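Local coordinates for 3-oxoacyl-[acyl-carrier protein] synthase (Thermus thermophilus, PDB 1UB7), which probably catalyses the first condensation of bacterial fatty acid synthesis, joining an acetyl group from acetyl-CoA to malonyl-ACP, at residues V290-L303 with L310-A322. Sequence-based numbering, arbitrary orientation.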
# COMPACT_ATOMS: atom_id res chain seq x y z
N VAL A 290 -12.92 -5.35 23.80
CA VAL A 290 -12.26 -4.56 24.82
C VAL A 290 -13.32 -3.99 25.74
O VAL A 290 -13.23 -4.12 26.97
CB VAL A 290 -11.44 -3.40 24.20
CG1 VAL A 290 -11.10 -2.37 25.26
CG2 VAL A 290 -10.17 -3.97 23.59
N ASP A 291 -14.35 -3.39 25.15
CA ASP A 291 -15.44 -2.78 25.90
C ASP A 291 -16.28 -3.75 26.73
O ASP A 291 -16.89 -3.34 27.72
CB ASP A 291 -16.35 -1.97 24.97
CG ASP A 291 -15.67 -0.71 24.44
OD1 ASP A 291 -14.60 -0.33 24.99
OD2 ASP A 291 -16.19 -0.08 23.49
N ALA A 292 -16.34 -5.02 26.33
CA ALA A 292 -17.11 -6.01 27.06
C ALA A 292 -16.22 -6.60 28.15
O ALA A 292 -16.70 -7.28 29.06
CB ALA A 292 -17.59 -7.11 26.13
N GLY A 293 -14.93 -6.32 28.04
CA GLY A 293 -13.97 -6.82 29.00
C GLY A 293 -13.47 -8.21 28.68
O GLY A 293 -12.82 -8.85 29.51
N ARG A 294 -13.79 -8.69 27.48
CA ARG A 294 -13.36 -10.02 27.04
C ARG A 294 -11.89 -9.96 26.69
O ARG A 294 -11.21 -10.99 26.60
CB ARG A 294 -14.15 -10.46 25.83
CG ARG A 294 -15.64 -10.24 25.98
CD ARG A 294 -16.30 -10.68 24.70
NE ARG A 294 -16.00 -12.09 24.46
CZ ARG A 294 -16.28 -12.73 23.34
NH1 ARG A 294 -16.87 -12.09 22.34
NH2 ARG A 294 -16.00 -14.02 23.22
N ILE A 295 -11.41 -8.75 26.45
CA ILE A 295 -10.00 -8.54 26.16
C ILE A 295 -9.58 -7.59 27.24
O ILE A 295 -10.27 -6.61 27.51
CB ILE A 295 -9.78 -7.88 24.77
CG1 ILE A 295 -9.85 -8.94 23.66
CG2 ILE A 295 -8.43 -7.17 24.72
CD1 ILE A 295 -9.63 -8.37 22.26
N ARG A 296 -8.46 -7.90 27.89
CA ARG A 296 -7.95 -7.05 28.96
C ARG A 296 -6.44 -7.07 28.96
O ARG A 296 -5.81 -8.01 28.46
CB ARG A 296 -8.44 -7.54 30.33
CG ARG A 296 -9.92 -7.75 30.43
CD ARG A 296 -10.29 -8.25 31.82
NE ARG A 296 -11.68 -8.69 31.89
CZ ARG A 296 -12.27 -9.10 33.01
NH1 ARG A 296 -11.59 -9.13 34.15
NH2 ARG A 296 -13.55 -9.47 32.99
N GLU A 297 -5.85 -6.03 29.54
CA GLU A 297 -4.41 -5.96 29.61
C GLU A 297 -3.89 -7.28 30.11
O GLU A 297 -4.37 -7.80 31.11
CB GLU A 297 -3.98 -4.84 30.54
CG GLU A 297 -2.49 -4.76 30.74
CD GLU A 297 -2.04 -3.37 31.08
OE1 GLU A 297 -2.21 -2.46 30.24
OE2 GLU A 297 -1.50 -3.17 32.19
N GLY A 298 -2.93 -7.85 29.39
CA GLY A 298 -2.36 -9.13 29.79
C GLY A 298 -2.84 -10.35 29.03
O GLY A 298 -2.16 -11.37 29.06
N ASP A 299 -3.98 -10.26 28.35
CA ASP A 299 -4.52 -11.39 27.59
C ASP A 299 -3.76 -11.64 26.28
O ASP A 299 -3.14 -10.74 25.71
CB ASP A 299 -5.99 -11.16 27.20
CG ASP A 299 -6.92 -11.08 28.40
OD1 ASP A 299 -6.65 -11.74 29.44
OD2 ASP A 299 -7.95 -10.37 28.28
N HIS A 300 -3.82 -12.88 25.82
CA HIS A 300 -3.17 -13.24 24.56
C HIS A 300 -4.29 -13.30 23.54
O HIS A 300 -5.19 -14.13 23.65
CB HIS A 300 -2.48 -14.59 24.67
CG HIS A 300 -1.41 -14.62 25.71
ND1 HIS A 300 -0.44 -13.64 25.81
CD2 HIS A 300 -1.16 -15.50 26.71
CE1 HIS A 300 0.36 -13.91 26.83
NE2 HIS A 300 -0.06 -15.03 27.39
N VAL A 301 -4.24 -12.40 22.56
CA VAL A 301 -5.26 -12.37 21.54
C VAL A 301 -4.71 -12.80 20.19
O VAL A 301 -3.57 -12.46 19.82
CB VAL A 301 -5.85 -10.95 21.39
CG1 VAL A 301 -7.10 -10.99 20.52
CG2 VAL A 301 -6.14 -10.38 22.77
N LEU A 302 -5.51 -13.56 19.46
CA LEU A 302 -5.08 -14.01 18.15
C LEU A 302 -5.95 -13.38 17.11
O LEU A 302 -7.18 -13.39 17.23
CB LEU A 302 -5.18 -15.53 18.01
CG LEU A 302 -4.86 -15.89 16.56
CD1 LEU A 302 -3.91 -17.05 16.55
CD2 LEU A 302 -6.16 -16.16 15.76
N LEU A 303 -5.30 -12.84 16.08
CA LEU A 303 -5.98 -12.20 14.96
C LEU A 303 -5.64 -13.04 13.74
O LEU A 303 -4.50 -13.51 13.60
CB LEU A 303 -5.45 -10.77 14.76
CG LEU A 303 -5.37 -9.84 15.97
CD1 LEU A 303 -4.73 -8.52 15.56
CD2 LEU A 303 -6.76 -9.60 16.54
N LEU A 310 -4.60 -14.40 -3.77
CA LEU A 310 -5.08 -14.60 -2.41
C LEU A 310 -4.06 -14.16 -1.35
O LEU A 310 -2.84 -14.20 -1.57
CB LEU A 310 -5.47 -16.07 -2.18
CG LEU A 310 -6.58 -16.62 -3.10
CD1 LEU A 310 -6.88 -18.05 -2.69
CD2 LEU A 310 -7.85 -15.77 -3.02
N THR A 311 -4.60 -13.74 -0.21
CA THR A 311 -3.80 -13.25 0.91
C THR A 311 -4.38 -13.77 2.22
O THR A 311 -5.59 -13.99 2.35
CB THR A 311 -3.81 -11.68 0.98
OG1 THR A 311 -3.63 -11.14 -0.34
CG2 THR A 311 -2.69 -11.15 1.89
N TRP A 312 -3.51 -13.96 3.20
CA TRP A 312 -3.93 -14.43 4.51
C TRP A 312 -2.90 -13.93 5.51
O TRP A 312 -1.74 -13.68 5.16
CB TRP A 312 -3.99 -15.97 4.51
CG TRP A 312 -2.66 -16.66 4.34
CD1 TRP A 312 -1.76 -16.97 5.34
CD2 TRP A 312 -2.07 -17.11 3.12
NE1 TRP A 312 -0.65 -17.59 4.80
CE2 TRP A 312 -0.80 -17.68 3.44
CE3 TRP A 312 -2.47 -17.07 1.77
CZ2 TRP A 312 0.06 -18.22 2.46
CZ3 TRP A 312 -1.62 -17.61 0.79
CH2 TRP A 312 -0.36 -18.17 1.15
N ALA A 313 -3.33 -13.76 6.76
CA ALA A 313 -2.43 -13.29 7.81
C ALA A 313 -3.00 -13.61 9.18
O ALA A 313 -4.20 -13.81 9.34
CB ALA A 313 -2.24 -11.79 7.68
N ALA A 314 -2.11 -13.66 10.16
CA ALA A 314 -2.48 -13.96 11.53
C ALA A 314 -1.44 -13.37 12.47
O ALA A 314 -0.25 -13.28 12.13
CB ALA A 314 -2.58 -15.46 11.72
N ALA A 315 -1.88 -12.98 13.66
CA ALA A 315 -0.98 -12.41 14.64
C ALA A 315 -1.39 -12.73 16.08
O ALA A 315 -2.57 -12.96 16.37
CB ALA A 315 -0.91 -10.90 14.45
N VAL A 316 -0.40 -12.77 16.96
CA VAL A 316 -0.62 -13.03 18.36
C VAL A 316 -0.07 -11.80 19.06
O VAL A 316 1.10 -11.43 18.87
CB VAL A 316 0.13 -14.30 18.84
CG1 VAL A 316 0.20 -14.33 20.36
CG2 VAL A 316 -0.59 -15.54 18.32
N LEU A 317 -0.93 -11.18 19.86
CA LEU A 317 -0.63 -9.96 20.59
C LEU A 317 -1.04 -10.08 22.04
O LEU A 317 -2.18 -10.45 22.33
CB LEU A 317 -1.41 -8.81 19.96
CG LEU A 317 -1.51 -7.47 20.69
CD1 LEU A 317 -0.15 -6.77 20.68
CD2 LEU A 317 -2.54 -6.60 20.00
N THR A 318 -0.12 -9.78 22.95
CA THR A 318 -0.43 -9.80 24.38
C THR A 318 -0.95 -8.38 24.63
O THR A 318 -0.17 -7.42 24.64
CB THR A 318 0.83 -10.07 25.23
OG1 THR A 318 1.20 -11.45 25.12
CG2 THR A 318 0.57 -9.73 26.69
N TRP A 319 -2.26 -8.27 24.82
CA TRP A 319 -2.94 -6.99 25.02
C TRP A 319 -2.40 -6.04 26.10
O TRP A 319 -1.86 -6.46 27.12
CB TRP A 319 -4.43 -7.24 25.29
CG TRP A 319 -5.29 -6.09 24.90
CD1 TRP A 319 -5.80 -5.12 25.73
CD2 TRP A 319 -5.67 -5.72 23.56
NE1 TRP A 319 -6.48 -4.18 24.99
CE2 TRP A 319 -6.41 -4.52 23.66
CE3 TRP A 319 -5.46 -6.29 22.30
CZ2 TRP A 319 -6.95 -3.87 22.53
CZ3 TRP A 319 -5.99 -5.64 21.17
CH2 TRP A 319 -6.72 -4.45 21.30
N GLY A 320 -2.56 -4.75 25.85
CA GLY A 320 -2.12 -3.76 26.81
C GLY A 320 -0.65 -3.44 26.83
O GLY A 320 0.02 -3.46 25.79
N GLY A 321 -0.13 -3.17 28.02
CA GLY A 321 1.27 -2.83 28.18
C GLY A 321 1.45 -1.36 27.86
O GLY A 321 2.57 -0.85 27.91
N ALA A 322 0.35 -0.68 27.55
CA ALA A 322 0.37 0.73 27.20
C ALA A 322 1.16 1.53 28.20
O ALA A 322 2.31 1.88 27.90
CB ALA A 322 -1.04 1.27 27.10
OXT ALA A 322 0.61 1.76 29.29
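V301 and L317 form a hydrogen-bonded antiparallel pair: V301 N reaches L317 O at 2.8 Å, and L317 N returns to V301 O. L303 and A315 repeat this reciprocal pattern, and the strand axes run at 170°, as expected of a beta hairpin. Past the regular ladder, W319 N bonds D299 O, and G298 N meets W319 O almost straight (174°) but from above the carbonyl plane, so the pairing extends into the type II turn R296-D299.

Two side chains add polar links. H300 ND1 and T318 OG1 lie 2.8 Å apart, the hydroxyl at the imidazole edge and in its plane. E297, extended with CG anti to the backbone N (chi1 176°), accepts a hydrogen bond at OE1 from G321 N (3.1 Å), which comes from above the carboxylate plane, while its OE2 makes a salt bridge with R168.

Apolar contact centres on W319. I295 CG2 sits over one indole face in a CH-pi contact, V290 CG2 approaches W319 CZ2 obliquely, and V301 CG2 lies 4.2 Å from W319 CE3. Replacing W319 by an alanine would remove the ring, and V290, I295 and V301 would probably lose their shared aromatic partner, with a gap opened between helix 281-292 and the hairpin.

This hairpin belongs to the C-terminal half of the thiolase-like FabH fold. Strand 242-245 lies beside 300-307 and strand 172-180 beside 311-318; helix 211-233 packs against L302 and V316, and helix 112-125 against L303.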